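Local structure of alternansucrase (Leuconostoc mesenteroides, 6HVG) at residues D616-D621 and A1154-D1159; L1084-R1089 and N1108-T1113; D621-V626 and S656-W661. The protein is a large multidomain member of glycoside hydrolase family 70, combining a circularly permuted TIM-barrel core with repeats related to choline-binding and cell-wall-binding modules. All blocks are in the same frame, centred on the assembly; numbering follows the deposited sequence.

Interaction 1 of 3, residues D616-D621 and A1154-D1159. With CA (calcium ion), chain C.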
loop_
_atom_site.group_PDB
_atom_site.type_symbol
_atom_site.label_atom_id
_atom_site.label_comp_id
_atom_site.label_asym_id
_atom_site.label_seq_id
_atom_site.Cartn_x
_atom_site.Cartn_y
_atom_site.Cartn_z
ATOM N N ASP A 616 -31.700 -2.570 -6.248
ATOM C CA ASP A 616 -32.156 -1.771 -7.405
ATOM C C ASP A 616 -31.039 -1.294 -8.301
ATOM O O ASP A 616 -31.242 -1.123 -9.492
ATOM C CB ASP A 616 -32.927 -0.529 -6.944
ATOM C CG ASP A 616 -34.053 -0.868 -5.989
ATOM O OD1 ASP A 616 -35.141 -1.302 -6.448
ATOM O OD2 ASP A 616 -33.811 -0.744 -4.781
ATOM N N GLY A 617 -29.880 -1.014 -7.714
ATOM C CA GLY A 617 -28.736 -0.545 -8.468
ATOM C C GLY A 617 -27.473 -1.156 -7.929
ATOM O O GLY A 617 -27.516 -1.896 -6.961
ATOM N N ILE A 618 -26.338 -0.819 -8.523
ATOM C CA ILE A 618 -25.048 -1.346 -8.063
ATOM C C ILE A 618 -23.985 -0.267 -7.921
ATOM O O ILE A 618 -24.065 0.772 -8.533
ATOM C CB ILE A 618 -24.506 -2.412 -9.038
ATOM C CG1 ILE A 618 -24.346 -1.807 -10.426
ATOM C CG2 ILE A 618 -25.431 -3.629 -9.091
ATOM C CD1 ILE A 618 -23.594 -2.689 -11.408
ATOM N N ARG A 619 -22.988 -0.569 -7.105
ATOM C CA ARG A 619 -21.719 0.121 -7.112
ATOM C C ARG A 619 -20.690 -0.858 -7.669
ATOM O O ARG A 619 -20.636 -2.008 -7.241
ATOM C CB ARG A 619 -21.347 0.495 -5.694
ATOM C CG ARG A 619 -19.925 1.016 -5.516
ATOM C CD ARG A 619 -19.595 1.167 -4.029
ATOM N NE ARG A 619 -18.218 1.607 -3.768
ATOM C CZ ARG A 619 -17.138 0.824 -3.781
ATOM N NH1 ARG A 619 -17.248 -0.467 -4.026
ATOM N NH2 ARG A 619 -15.939 1.353 -3.549
ATOM N N VAL A 620 -19.897 -0.412 -8.628
ATOM C CA VAL A 620 -18.852 -1.244 -9.202
ATOM C C VAL A 620 -17.563 -0.941 -8.463
ATOM O O VAL A 620 -16.986 0.141 -8.622
ATOM C CB VAL A 620 -18.689 -0.991 -10.724
ATOM C CG1 VAL A 620 -17.708 -1.979 -11.343
ATOM C CG2 VAL A 620 -20.037 -1.092 -11.433
ATOM N N ASP A 621 -17.132 -1.897 -7.644
ATOM C CA ASP A 621 -15.900 -1.781 -6.854
ATOM C C ASP A 621 -14.679 -1.942 -7.761
ATOM O O ASP A 621 -14.653 -2.816 -8.619
ATOM C CB ASP A 621 -15.896 -2.865 -5.769
ATOM C CG ASP A 621 -14.618 -2.878 -4.923
ATOM O OD1 ASP A 621 -14.417 -1.957 -4.073
ATOM O OD2 ASP A 621 -13.820 -3.851 -5.095
ATOM N N ALA A 1154 -26.401 -2.558 -4.310
ATOM C CA ALA A 1154 -25.552 -3.717 -4.067
ATOM C C ALA A 1154 -24.116 -3.388 -4.417
ATOM O O ALA A 1154 -23.864 -2.853 -5.478
ATOM C CB ALA A 1154 -26.024 -4.880 -4.934
ATOM N N ASP A 1155 -23.175 -3.713 -3.539
ATOM C CA ASP A 1155 -21.750 -3.546 -3.853
ATOM C C ASP A 1155 -21.288 -4.734 -4.699
ATOM O O ASP A 1155 -21.203 -5.850 -4.215
ATOM C CB ASP A 1155 -20.898 -3.426 -2.576
ATOM C CG ASP A 1155 -19.790 -2.383 -2.703
ATOM O OD1 ASP A 1155 -19.214 -2.247 -3.784
ATOM O OD2 ASP A 1155 -19.490 -1.685 -1.726
ATOM N N TRP A 1156 -21.021 -4.481 -5.973
ATOM C CA TRP A 1156 -20.564 -5.513 -6.914
ATOM C C TRP A 1156 -19.028 -5.529 -6.916
ATOM O O TRP A 1156 -18.373 -4.550 -7.328
ATOM C CB TRP A 1156 -21.096 -5.179 -8.304
ATOM C CG TRP A 1156 -21.084 -6.255 -9.312
ATOM C CD1 TRP A 1156 -21.456 -7.548 -9.131
ATOM C CD2 TRP A 1156 -20.743 -6.126 -10.708
ATOM N NE1 TRP A 1156 -21.355 -8.243 -10.320
ATOM C CE2 TRP A 1156 -20.925 -7.387 -11.302
ATOM C CE3 TRP A 1156 -20.319 -5.067 -11.508
ATOM C CZ2 TRP A 1156 -20.701 -7.617 -12.661
ATOM C CZ3 TRP A 1156 -20.092 -5.302 -12.876
ATOM C CH2 TRP A 1156 -20.281 -6.561 -13.429
ATOM N N VAL A 1157 -18.464 -6.645 -6.458
ATOM C CA VAL A 1157 -17.033 -6.757 -6.174
ATOM C C VAL A 1157 -16.378 -7.849 -7.007
ATOM O O VAL A 1157 -16.004 -8.870 -6.493
ATOM C CB VAL A 1157 -16.814 -7.013 -4.665
ATOM C CG1 VAL A 1157 -15.332 -7.037 -4.329
ATOM C CG2 VAL A 1157 -17.502 -5.928 -3.858
ATOM N N PRO A 1158 -16.210 -7.618 -8.304
ATOM C CA PRO A 1158 -15.684 -8.644 -9.196
ATOM C C PRO A 1158 -14.161 -8.841 -9.232
ATOM O O PRO A 1158 -13.710 -9.829 -9.819
ATOM C CB PRO A 1158 -16.175 -8.168 -10.568
ATOM C CG PRO A 1158 -16.196 -6.698 -10.450
ATOM C CD PRO A 1158 -16.643 -6.426 -9.050
ATOM N N ASP A 1159 -13.375 -7.938 -8.639
ATOM C CA ASP A 1159 -11.915 -7.996 -8.773
ATOM C C ASP A 1159 -11.256 -9.190 -8.073
ATOM O O ASP A 1159 -10.302 -9.758 -8.605
ATOM C CB ASP A 1159 -11.255 -6.714 -8.290
ATOM C CG ASP A 1159 -9.726 -6.753 -8.422
ATOM O OD1 ASP A 1159 -9.196 -6.831 -9.540
ATOM O OD2 ASP A 1159 -9.040 -6.743 -7.379
HETATM CA CA CA C . -7.753 -7.391 -11.078
HETATM O O HOH W 1 -14.213 -5.244 -7.637
HETATM O O HOH W 2 -9.691 -8.731 -11.342
#

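Interaction 2 of 3, residues L1084-R1089 and N1108-T1113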
loop_
_atom_site.group_PDB
_atom_site.type_symbol
_atom_site.label_atom_id
_atom_site.label_comp_id
_atom_site.label_asym_id
_atom_site.label_seq_id
_atom_site.Cartn_x
_atom_site.Cartn_y
_atom_site.Cartn_z
ATOM N N LEU A 1084 -25.727 0.170 0.658
ATOM C CA LEU A 1084 -25.438 -0.785 1.738
ATOM C C LEU A 1084 -24.044 -1.352 1.557
ATOM O O LEU A 1084 -23.582 -1.516 0.438
ATOM C CB LEU A 1084 -26.440 -1.943 1.714
ATOM C CG LEU A 1084 -27.882 -1.612 2.082
ATOM C CD1 LEU A 1084 -28.851 -2.385 1.236
ATOM C CD2 LEU A 1084 -28.158 -1.882 3.547
ATOM N N ALA A 1085 -23.406 -1.701 2.663
ATOM C CA ALA A 1085 -22.126 -2.382 2.633
ATOM C C ALA A 1085 -22.226 -3.669 1.807
ATOM O O ALA A 1085 -23.334 -4.167 1.561
ATOM C CB ALA A 1085 -21.679 -2.714 4.038
ATOM N N PRO A 1086 -21.074 -4.191 1.342
ATOM C CA PRO A 1086 -21.064 -5.484 0.669
ATOM C C PRO A 1086 -21.454 -6.573 1.643
ATOM O O PRO A 1086 -20.869 -6.673 2.731
ATOM C CB PRO A 1086 -19.611 -5.652 0.244
ATOM C CG PRO A 1086 -18.844 -4.777 1.184
ATOM C CD PRO A 1086 -19.735 -3.591 1.373
ATOM N N GLN A 1087 -22.443 -7.380 1.260
ATOM C CA GLN A 1087 -23.099 -8.294 2.199
ATOM C C GLN A 1087 -22.511 -9.697 2.217
ATOM O O GLN A 1087 -23.091 -10.618 2.820
ATOM C CB GLN A 1087 -24.577 -8.388 1.860
ATOM C CG GLN A 1087 -25.304 -7.066 1.970
ATOM C CD GLN A 1087 -25.323 -6.558 3.380
ATOM O OE1 GLN A 1087 -25.731 -7.276 4.283
ATOM N NE2 GLN A 1087 -24.888 -5.316 3.579
ATOM N N TYR A 1088 -21.335 -9.860 1.616
ATOM C CA TYR A 1088 -20.781 -11.195 1.369
ATOM C C TYR A 1088 -20.084 -11.692 2.625
ATOM O O TYR A 1088 -19.561 -10.901 3.396
ATOM C CB TYR A 1088 -19.852 -11.123 0.177
ATOM C CG TYR A 1088 -20.478 -10.275 -0.909
ATOM C CD1 TYR A 1088 -21.568 -10.732 -1.625
ATOM C CD2 TYR A 1088 -20.021 -8.988 -1.175
ATOM C CE1 TYR A 1088 -22.164 -9.957 -2.587
ATOM C CE2 TYR A 1088 -20.609 -8.215 -2.149
ATOM C CZ TYR A 1088 -21.688 -8.708 -2.846
ATOM O OH TYR A 1088 -22.321 -7.952 -3.804
ATOM N N ARG A 1089 -20.111 -12.993 2.855
ATOM C CA ARG A 1089 -19.536 -13.549 4.089
ATOM C C ARG A 1089 -18.028 -13.332 4.169
ATOM O O ARG A 1089 -17.290 -13.742 3.260
ATOM C CB ARG A 1089 -19.807 -15.047 4.218
ATOM C CG ARG A 1089 -19.145 -15.628 5.460
ATOM C CD ARG A 1089 -19.674 -16.988 5.822
ATOM N NE ARG A 1089 -21.131 -17.063 5.748
ATOM C CZ ARG A 1089 -21.971 -16.487 6.606
ATOM N NH1 ARG A 1089 -21.528 -15.771 7.636
ATOM N NH2 ARG A 1089 -23.271 -16.656 6.454
ATOM N N ASN A 1108 -15.607 -6.625 7.050
ATOM C CA ASN A 1108 -16.417 -5.572 6.466
ATOM C C ASN A 1108 -17.166 -5.982 5.215
ATOM O O ASN A 1108 -18.030 -5.233 4.723
ATOM C CB ASN A 1108 -15.600 -4.301 6.227
ATOM C CG ASN A 1108 -14.522 -4.486 5.202
ATOM O OD1 ASN A 1108 -14.641 -5.319 4.315
ATOM N ND2 ASN A 1108 -13.484 -3.674 5.290
ATOM N N GLY A 1109 -16.831 -7.159 4.689
ATOM C CA GLY A 1109 -17.558 -7.713 3.534
ATOM C C GLY A 1109 -16.857 -7.568 2.206
ATOM O O GLY A 1109 -17.239 -8.225 1.247
ATOM N N TYR A 1110 -15.837 -6.703 2.145
ATOM C CA TYR A 1110 -15.017 -6.577 0.938
ATOM C C TYR A 1110 -14.090 -7.760 0.709
ATOM O O TYR A 1110 -13.646 -7.965 -0.413
ATOM C CB TYR A 1110 -14.212 -5.277 0.934
ATOM C CG TYR A 1110 -15.057 -4.091 0.556
ATOM C CD1 TYR A 1110 -15.520 -3.933 -0.749
ATOM C CD2 TYR A 1110 -15.443 -3.161 1.499
ATOM C CE1 TYR A 1110 -16.319 -2.863 -1.104
ATOM C CE2 TYR A 1110 -16.241 -2.090 1.149
ATOM C CZ TYR A 1110 -16.673 -1.944 -0.143
ATOM O OH TYR A 1110 -17.476 -0.874 -0.457
ATOM N N ALA A 1111 -13.814 -8.540 1.758
ATOM C CA ALA A 1111 -12.994 -9.747 1.636
ATOM C C ALA A 1111 -13.857 -10.949 1.966
ATOM O O ALA A 1111 -14.276 -11.115 3.094
ATOM C CB ALA A 1111 -11.793 -9.670 2.568
ATOM N N PHE A 1112 -14.082 -11.802 0.979
ATOM C CA PHE A 1112 -15.003 -12.897 1.127
ATOM C C PHE A 1112 -14.509 -14.172 0.464
ATOM O O PHE A 1112 -13.747 -14.136 -0.481
ATOM C CB PHE A 1112 -16.360 -12.525 0.519
ATOM C CG PHE A 1112 -16.265 -11.846 -0.819
ATOM C CD1 PHE A 1112 -16.163 -12.597 -1.980
ATOM C CD2 PHE A 1112 -16.295 -10.461 -0.905
ATOM C CE1 PHE A 1112 -16.056 -11.983 -3.204
ATOM C CE2 PHE A 1112 -16.202 -9.830 -2.131
ATOM C CZ PHE A 1112 -16.083 -10.599 -3.287
ATOM N N THR A 1113 -14.979 -15.303 0.981
ATOM C CA THR A 1113 -14.723 -16.624 0.413
ATOM C C THR A 1113 -15.819 -17.053 -0.566
ATOM O O THR A 1113 -15.524 -17.621 -1.605
ATOM C CB THR A 1113 -14.675 -17.683 1.531
ATOM O OG1 THR A 1113 -15.801 -17.483 2.410
ATOM C CG2 THR A 1113 -13.353 -17.568 2.308
#

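Interaction 3 of 3, residues D621-V626 and S656-W661. With CA (calcium ion), chain C.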
loop_
_atom_site.group_PDB
_atom_site.type_symbol
_atom_site.label_atom_id
_atom_site.label_comp_id
_atom_site.label_asym_id
_atom_site.label_seq_id
_atom_site.Cartn_x
_atom_site.Cartn_y
_atom_site.Cartn_z
ATOM N N ASP A 621 -17.132 -1.897 -7.644
ATOM C CA ASP A 621 -15.900 -1.781 -6.854
ATOM C C ASP A 621 -14.679 -1.942 -7.761
ATOM O O ASP A 621 -14.653 -2.816 -8.619
ATOM C CB ASP A 621 -15.896 -2.865 -5.769
ATOM C CG ASP A 621 -14.618 -2.878 -4.923
ATOM O OD1 ASP A 621 -14.417 -1.957 -4.073
ATOM O OD2 ASP A 621 -13.820 -3.851 -5.095
ATOM N N ALA A 622 -13.680 -1.088 -7.576
ATOM C CA ALA A 622 -12.334 -1.277 -8.125
ATOM C C ALA A 622 -12.321 -1.309 -9.640
ATOM O O ALA A 622 -11.757 -2.216 -10.247
ATOM C CB ALA A 622 -11.729 -2.562 -7.568
ATOM N N VAL A 623 -12.952 -0.315 -10.245
ATOM C CA VAL A 623 -13.121 -0.260 -11.695
ATOM C C VAL A 623 -11.793 -0.334 -12.449
ATOM O O VAL A 623 -11.675 -1.038 -13.447
ATOM C CB VAL A 623 -13.874 1.029 -12.088
ATOM C CG1 VAL A 623 -13.859 1.278 -13.598
ATOM C CG2 VAL A 623 -15.314 0.959 -11.596
ATOM N N ASP A 624 -10.799 0.406 -11.972
ATOM C CA ASP A 624 -9.520 0.486 -12.646
ATOM C C ASP A 624 -8.639 -0.750 -12.457
ATOM O O ASP A 624 -7.600 -0.879 -13.104
ATOM C CB ASP A 624 -8.808 1.752 -12.199
ATOM C CG ASP A 624 -9.523 3.035 -12.671
ATOM O OD1 ASP A 624 -10.325 2.964 -13.638
ATOM O OD2 ASP A 624 -9.258 4.119 -12.088
ATOM N N ASN A 625 -9.058 -1.672 -11.586
ATOM C CA ASN A 625 -8.293 -2.881 -11.292
ATOM C C ASN A 625 -8.856 -4.161 -11.940
ATOM O O ASN A 625 -8.433 -5.265 -11.577
ATOM C CB ASN A 625 -8.250 -3.077 -9.793
ATOM C CG ASN A 625 -7.999 -1.798 -9.068
ATOM O OD1 ASN A 625 -8.938 -1.077 -8.741
ATOM N ND2 ASN A 625 -6.740 -1.533 -8.748
ATOM N N VAL A 626 -9.795 -4.003 -12.877
ATOM C CA VAL A 626 -10.450 -5.100 -13.571
ATOM C C VAL A 626 -10.629 -4.783 -15.064
ATOM O O VAL A 626 -10.287 -3.696 -15.525
ATOM C CB VAL A 626 -11.835 -5.408 -12.971
ATOM C CG1 VAL A 626 -11.718 -5.718 -11.485
ATOM C CG2 VAL A 626 -12.832 -4.280 -13.229
ATOM N N SER A 656 -27.011 3.742 -10.149
ATOM C CA SER A 656 -25.786 2.927 -10.127
ATOM C C SER A 656 -24.529 3.791 -10.207
ATOM O O SER A 656 -24.461 4.723 -11.021
ATOM C CB SER A 656 -25.769 1.953 -11.314
ATOM O OG SER A 656 -26.736 0.943 -11.137
ATOM N N ILE A 657 -23.529 3.474 -9.384
ATOM C CA ILE A 657 -22.315 4.282 -9.291
ATOM C C ILE A 657 -21.074 3.448 -9.568
ATOM O O ILE A 657 -21.089 2.220 -9.444
ATOM C CB ILE A 657 -22.195 4.996 -7.920
ATOM C CG1 ILE A 657 -22.016 3.982 -6.783
ATOM C CG2 ILE A 657 -23.414 5.875 -7.697
ATOM C CD1 ILE A 657 -21.921 4.609 -5.394
ATOM N N LEU A 658 -20.002 4.127 -9.957
ATOM C CA LEU A 658 -18.704 3.515 -10.218
ATOM C C LEU A 658 -17.685 4.057 -9.225
ATOM O O LEU A 658 -17.636 5.259 -8.981
ATOM C CB LEU A 658 -18.195 3.902 -11.603
ATOM C CG LEU A 658 -18.974 3.453 -12.817
ATOM C CD1 LEU A 658 -18.473 4.175 -14.046
ATOM C CD2 LEU A 658 -18.893 1.932 -12.966
ATOM N N GLU A 659 -16.840 3.178 -8.684
ATOM C CA GLU A 659 -15.585 3.565 -8.025
ATOM C C GLU A 659 -14.522 3.626 -9.122
ATOM O O GLU A 659 -13.879 2.619 -9.406
ATOM C CB GLU A 659 -15.178 2.549 -6.971
ATOM C CG GLU A 659 -14.080 3.014 -6.015
ATOM C CD GLU A 659 -13.183 1.885 -5.462
ATOM O OE1 GLU A 659 -13.479 0.687 -5.628
ATOM O OE2 GLU A 659 -12.141 2.193 -4.848
ATOM N N ASP A 660 -14.386 4.803 -9.757
ATOM C CA ASP A 660 -13.516 4.997 -10.912
ATOM C C ASP A 660 -12.536 6.154 -10.684
ATOM O O ASP A 660 -12.822 7.285 -11.023
ATOM C CB ASP A 660 -14.355 5.224 -12.166
ATOM C CG ASP A 660 -15.168 6.522 -12.123
ATOM O OD1 ASP A 660 -15.604 6.942 -11.011
ATOM O OD2 ASP A 660 -15.385 7.112 -13.221
ATOM N N TRP A 661 -11.369 5.844 -10.119
ATOM C CA TRP A 661 -10.470 6.866 -9.610
ATOM C C TRP A 661 -9.671 7.610 -10.686
ATOM O O TRP A 661 -9.316 8.762 -10.473
ATOM C CB TRP A 661 -9.508 6.274 -8.592
ATOM C CG TRP A 661 -10.110 5.829 -7.329
ATOM C CD1 TRP A 661 -10.335 4.551 -6.942
ATOM C CD2 TRP A 661 -10.567 6.657 -6.256
ATOM N NE1 TRP A 661 -10.905 4.518 -5.681
ATOM C CE2 TRP A 661 -11.055 5.802 -5.239
ATOM C CE3 TRP A 661 -10.612 8.036 -6.050
ATOM C CZ2 TRP A 661 -11.583 6.284 -4.049
ATOM C CZ3 TRP A 661 -11.123 8.504 -4.858
ATOM C CH2 TRP A 661 -11.603 7.635 -3.878
HETATM CA CA CA C . -7.753 -7.391 -11.078
HETATM O O HOH W 2 -9.691 -8.731 -11.342
#

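Interaction 1 of 3, residues D616-D621 and A1154-D1159
The guanidinium of Arg-619 and the indole of Trp-1156 are both met at their edges. At the guanidinium, NH1 serves two carboxylates: Asp-1155 OD1 lies 2.7 Å from it and somewhat out of the plane, whereas Asp-621 OD1, 3.2 Å from the same NH1, sits almost in the plane. Asp-1155 offers the syn lone pair of OD1 and Asp-621 the anti one. Because the guanidinium and the Asp-1155 carboxylate are turned 72° against each other, one oxygen carries the bond instead of a flat two-pronged pair. The extended Arg-619 chain runs alongside Asp-1155, as suits a long residue that must link two acids. At the indole, Val-620 CG2 abuts the edge in plane, 4.0 Å from Trp-1156 CE3, and Ile-618 CD1 approaches the same CE3 obliquely at 4.0 Å. The ring also meets that of Trp-596, planes about 40° apart. With CG anti to its backbone N (chi1 -163°), Trp-1156 lies beside these aliphatic neighbours and points the same way.

Beneath the side chains is a parallel ladder, in which Trp-1156 N donates to Arg-619 O at 2.8 Å. Beyond it a water donates to Asp-621 O and, at 2.9 Å, to Asp-621 OD2, and accepts from Asp-1159 N (3.0 Å), joining the loops that follow the two strands; further on, Asp-1159 OD1 binds the calcium ion at 2.2 Å.

Strands 617-620 and 1151-1156 are neighbours in the eight-stranded parallel barrel of this family, and strand 657-658 pairs with 617-620 on its other edge. Ile-618, Val-620, Ala-1154 and Trp-1156 form the apolar outer face, packed under helices 587-601 and 629-642, while Arg-619 and Asp-1155 project from the other face, where Arg-619 also touches His-752 and Tyr-1110.

Interaction 2 of 3, residues L1084-R1089 and N1108-T1113
The Pro-1086 side chain crosses that of Tyr-1110 at about a right angle, with CG over the centre of the tyrosine face, in the loop that leaves barrel strand 1081-1083 of the TIM-barrel fold. Proline CG stands 3.6 Å from the Tyr-1110 centroid and only 5° off the ring normal, a CH-pi contact that suits a compact ring whose C-H groups can point into an aromatic face. The tyrosine ring also meets His-752.

Further along, Tyr-1088 and Phe-1112 lie side by side and point the same way, with centroids 5.2 Å apart and planes inclined at 57°. Phe-1112 CG sits between its backbone N and carbonyl carbon (chi1 44°), which brings CD2 to 3.8 Å from Tyr-1088 CB. The edge of the Tyr-1088 ring faces Gly-1109 O in plane, and its hydroxyl probably hydrogen-bonds to Asp-1155 O on the neighbouring barrel strand.

Glycine suits position 1109 because a CB there would run into Pro-1086 O and, at this positive phi, into the preceding carbonyl. Gly-1109 CA also makes a CA-H...O contact with Pro-1086 O. No conventional hydrogen bond joins the two loops. Within 1108-1113 an Asx turn fixes the bend: Tyr-1110 N donates to Asn-1108 OD1 at 2.8 Å.

Interaction 3 of 3, residues D621-V626 and S656-W661
Val-623 N donates to Glu-659 O at 3.2 Å, where the chain leaves two adjacent strands of the TIM barrel, 617-620 and 657-658, in directions 45° apart. Ala-622, in a left-handed backbone conformation, turns the first segment into a short 3-10 segment at 623-624, spanned by a hydrogen bond from Asn-625 N to Ala-622 O.

Glu-659 carries the polar part of the contact across the segments, through both its side chain and its carbonyl. With CG anti to the backbone N (chi1 -166°) and the rest extended, its carboxylate reaches the turn: OE1 accepts from Ala-622 N at 2.6 Å, the donor lying well above the carboxylate plane. Trp-661 NE1 donates to Glu-659 OE2 at 2.8 Å; OE2 lies close to the indole plane and is met on its anti side, out of the carboxylate plane. Both oxygens are thus gripped and the group's rotation is restrained. Glutamate suits the place by its length and its two acceptors. Asp-621 OD1 lies 3.2 Å from Glu-659 OE1, two acceptors with no bond between them.

On the apolar side, Val-623 CG2 packs against Leu-658 CD2 at 4.0 Å, two branched residues filling the joint. Asp-624 OD2 accepts from Asn-662 N, whereas Asp-660 turns to Thr-678 and Met-679 of the next barrel strand. Beyond the 3-10 segment, Asn-625 O binds the calcium ion at 2.3 Å.

All three contacts are largely buried and belong to one barrel. Interactions 1 and 3 share Asp-621 and meet through strand 617-620, which pairs with 1151-1156 in the first and with 657-658 in the other; the loops after 617-620 and 1151-1156 both reach the calcium ion, whose other ligands are Glu-575, Asp-581 and a water. Interaction 1 is a regular ladder with a salt-bridge network, whereas interaction 3 relies on a carboxylate shared by a backbone N-H of the turn and an indole N-H, with partly exposed residues among its members. Interaction 2, a loop contact of aromatic and proline packing, joins interaction 1 at Asp-1155 through a probable hydrogen bond from Tyr-1088 and a weak one from Tyr-1110.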